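Local coordinates for NANS (YJHS), A 9-O-acetyl N-acetylneuraminic acid esterase (Escherichia coli O157:H7 EDL933, PDB 3PT5), which probably hydrolyses the 9-O-acetyl ester of 9-O-acetyl-N-acetylneuraminate and is probably required for E. coli to grow on this sialic acid, at residues M33-G38 / Q84-Y89. Sequence-based numbering, arbitrary orientation.
Sequences MAYGEG and QDMQSY
The methyl of Met86 lies over one face of the Tyr35 ring, Met86 CE standing 3.7 Å from the Tyr35 ring centroid and close to the ring normal, a CH-pi contact. Met86 SD sits obliquely at 4.5 Å from the centroid of the Tyr35 ring, adding a Met-aromatic contact. Methionine suits this place because its flexible chain doubles back at its last two torsions, laying the polarisable SD and CE against a flat ring. Tyr35 OH donates to Gln84 OE1 at 2.7 Å, meeting the oxygen nearly at right angles to C=O and a little out of the carbonyl plane. Ring and amide planes lie 55° apart. Gln84, its CG anti to the backbone N, suits its partly exposed position because a long, uncharged chain carries a carbonyl acceptor to the phenol. Beside them, Met33 CE presses tightly on Met86 CG at 3.4 Å and also meets Gln84 O.

Further out, His312 meets the Tyr35 ring, and Asn280 ND2 hydrogen-bonds Tyr35 O. A type I turn from Met86 to Tyr89 and an Asx turn, in which Asp85 OD1 accepts from Gln87 N, shape the other loop. Two loops of the SGNH hydrolase fold, following strands 20-28 and 73-75, are thus joined by largely apolar, sulfur-rich contacts, while the phenol-amide hydrogen bond gives the buried hydroxyl an acceptor and helps fix where the Tyr35 ring points.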
ATOM      1  N   MET A  33      -2.624   1.465   2.046  1.00 10.60           N
ATOM      2  CA  MET A  33      -3.286   2.071   0.897  1.00  9.16           C
ATOM      3  C   MET A  33      -3.841   3.450   1.221  1.00  9.08           C
ATOM      4  O   MET A  33      -3.463   4.066   2.200  1.00  9.52           O
ATOM      5  CB  MET A  33      -4.389   1.135   0.399  1.00  9.39           C
ATOM      6  CG  MET A  33      -5.341   0.645   1.467  1.00  9.50           C
ATOM      7  SD  MET A  33      -6.717  -0.289   0.765  1.00 11.03           S
ATOM      8  CE  MET A  33      -7.605   1.016  -0.108  1.00 11.69           C
ATOM      9  N   ALA A  34      -4.754   3.945   0.384  1.00  8.65           N
ATOM     10  CA  ALA A  34      -5.164   5.314   0.478  1.00  9.11           C
ATOM     11  C   ALA A  34      -6.246   5.511   1.539  1.00  9.41           C
ATOM     12  O   ALA A  34      -7.429   5.499   1.245  1.00  9.17           O
ATOM     13  CB  ALA A  34      -5.664   5.783  -0.914  1.00  9.62           C
ATOM     14  N   TYR A  35      -5.819   5.677   2.787  1.00  8.13           N
ATOM     15  CA  TYR A  35      -6.708   6.024   3.880  1.00  7.85           C
ATOM     16  C   TYR A  35      -6.358   7.371   4.505  1.00  8.17           C
ATOM     17  O   TYR A  35      -6.949   7.754   5.473  1.00  9.22           O
ATOM     18  CB  TYR A  35      -6.761   4.916   4.914  1.00  9.57           C
ATOM     19  CG  TYR A  35      -7.856   3.893   4.631  1.00  7.03           C
ATOM     20  CD1 TYR A  35      -7.710   2.967   3.592  1.00  7.12           C
ATOM     21  CD2 TYR A  35      -9.043   3.865   5.377  1.00  6.85           C
ATOM     22  CE1 TYR A  35      -8.668   2.018   3.349  1.00  8.92           C
ATOM     23  CE2 TYR A  35     -10.021   2.912   5.126  1.00 10.33           C
ATOM     24  CZ  TYR A  35      -9.825   1.998   4.100  1.00 10.20           C
ATOM     25  OH  TYR A  35     -10.829   1.045   3.876  1.00 13.40           O
ATOM     26  N   GLY A  36      -5.426   8.116   3.904  1.00  7.89           N
ATOM     27  CA  GLY A  36      -5.210   9.507   4.324  1.00  7.98           C
ATOM     28  C   GLY A  36      -6.390  10.380   3.950  1.00  8.41           C
ATOM     29  O   GLY A  36      -6.794  10.412   2.777  1.00  8.64           O
ATOM     30  N   GLU A  37      -6.949  11.086   4.940  1.00  8.08           N
ATOM     31  CA  GLU A  37      -8.168  11.895   4.707  1.00  7.93           C
ATOM     32  C   GLU A  37      -7.919  13.359   4.347  1.00  8.48           C
ATOM     33  O   GLU A  37      -8.854  14.050   3.913  1.00  8.29           O
ATOM     34  CB  GLU A  37      -9.124  11.785   5.900  1.00  7.94           C
ATOM     35  CG  GLU A  37      -9.852  10.471   5.947  1.00  6.96           C
ATOM     36  CD  GLU A  37     -10.659  10.294   7.221  1.00  8.61           C
ATOM     37  OE1 GLU A  37     -10.639  11.171   8.140  1.00 11.01           O
ATOM     38  OE2 GLU A  37     -11.349   9.276   7.298  1.00 11.19           O
ATOM     39  N   GLY A  38      -6.692  13.860   4.533  1.00  7.70           N
ATOM     40  CA  GLY A  38      -6.373  15.200   4.119  1.00  9.04           C
ATOM     41  C   GLY A  38      -6.315  15.316   2.595  1.00  9.72           C
ATOM     42  O   GLY A  38      -6.044  14.344   1.887  1.00  8.81           O
ATOM     43  N   GLN A  84      -9.782  -2.509  -2.790  1.00 11.54           N
ATOM     44  CA  GLN A  84     -10.794  -1.549  -2.381  1.00 11.98           C
ATOM     45  C   GLN A  84     -10.621  -0.194  -3.059  1.00 12.32           C
ATOM     46  O   GLN A  84      -9.547   0.418  -2.996  1.00 12.43           O
ATOM     47  CB  GLN A  84     -10.763  -1.364  -0.879  1.00 11.43           C
ATOM     48  CG  GLN A  84     -11.925  -0.550  -0.376  1.00 11.17           C
ATOM     49  CD  GLN A  84     -11.790  -0.231   1.079  1.00 11.67           C
ATOM     50  OE1 GLN A  84     -10.721  -0.456   1.680  1.00  8.80           O
ATOM     51  NE2 GLN A  84     -12.841   0.335   1.661  1.00 14.28           N
ATOM     52  N   ASP A  85     -11.689   0.290  -3.687  1.00 12.77           N
ATOM     53  CA  ASP A  85     -11.651   1.530  -4.456  1.00 11.02           C
ATOM     54  C   ASP A  85     -12.010   2.729  -3.584  1.00 11.18           C
ATOM     55  O   ASP A  85     -13.166   2.866  -3.150  1.00 11.13           O
ATOM     56  CB  ASP A  85     -12.643   1.395  -5.639  1.00 11.70           C
ATOM     57  CG  ASP A  85     -12.632   2.588  -6.586  1.00 12.98           C
ATOM     58  OD1 ASP A  85     -12.068   3.658  -6.262  1.00 13.47           O
ATOM     59  OD2 ASP A  85     -13.245   2.455  -7.683  1.00 15.05           O
ATOM     60  N   MET A  86     -11.010   3.571  -3.288  1.00 10.38           N
ATOM     61  CA  MET A  86     -11.214   4.735  -2.418  1.00  9.63           C
ATOM     62  C   MET A  86     -11.380   6.045  -3.192  1.00  9.60           C
ATOM     63  O   MET A  86     -11.461   7.114  -2.588  1.00 10.19           O
ATOM     64  CB  MET A  86     -10.027   4.885  -1.436  1.00  9.68           C
ATOM     65  CG  MET A  86      -9.731   3.657  -0.555  1.00 11.39           C
ATOM     66  SD  MET A  86     -11.117   3.137   0.468  1.00 12.27           S
ATOM     67  CE  MET A  86     -11.043   4.419   1.717  1.00 11.99           C
ATOM     68  N   GLN A  87     -11.428   5.972  -4.521  1.00 10.21           N
ATOM     69  CA  GLN A  87     -11.287   7.158  -5.357  1.00 10.45           C
ATOM     70  C   GLN A  87     -12.449   8.130  -5.281  1.00 10.27           C
ATOM     71  O   GLN A  87     -12.296   9.281  -5.667  1.00 11.30           O
ATOM     72  CB  GLN A  87     -10.998   6.770  -6.808  1.00 10.98           C
ATOM     73  CG  GLN A  87      -9.737   5.930  -7.007  1.00 11.10           C
ATOM     74  CD  GLN A  87      -9.439   5.798  -8.453  1.00 13.07           C
ATOM     75  OE1 GLN A  87     -10.366   5.672  -9.270  1.00 13.03           O
ATOM     76  NE2 GLN A  87      -8.157   5.782  -8.805  1.00 12.71           N
ATOM     77  N   SER A  88     -13.590   7.666  -4.772  1.00 10.02           N
ATOM     78  CA  SER A  88     -14.763   8.522  -4.544  1.00 10.26           C
ATOM     79  C   SER A  88     -14.929   9.049  -3.102  1.00  9.98           C
ATOM     80  O   SER A  88     -15.880   9.770  -2.804  1.00 10.24           O
ATOM     81  CB  SER A  88     -16.052   7.828  -5.031  1.00 11.24           C
ATOM     82  OG  SER A  88     -16.001   7.598  -6.439  1.00 12.73           O
ATOM     83  N   TYR A  89     -13.984   8.727  -2.216  1.00  9.42           N
ATOM     84  CA  TYR A  89     -14.035   9.278  -0.875  1.00  9.69           C
ATOM     85  C   TYR A  89     -13.445  10.688  -0.870  1.00  9.75           C
ATOM     86  O   TYR A  89     -12.408  10.916  -0.235  1.00  9.49           O
ATOM     87  CB  TYR A  89     -13.249   8.394   0.085  1.00  9.29           C
ATOM     88  CG  TYR A  89     -13.969   7.143   0.502  1.00 10.53           C
ATOM     89  CD1 TYR A  89     -13.963   6.016  -0.309  1.00 12.92           C
ATOM     90  CD2 TYR A  89     -14.631   7.080   1.727  1.00 16.85           C
ATOM     91  CE1 TYR A  89     -14.595   4.827   0.086  1.00 14.80           C
ATOM     92  CE2 TYR A  89     -15.259   5.901   2.138  1.00 13.67           C
ATOM     93  CZ  TYR A  89     -15.262   4.794   1.297  1.00 17.12           C
ATOM     94  OH  TYR A  89     -15.895   3.621   1.687  1.00 18.44           O
TER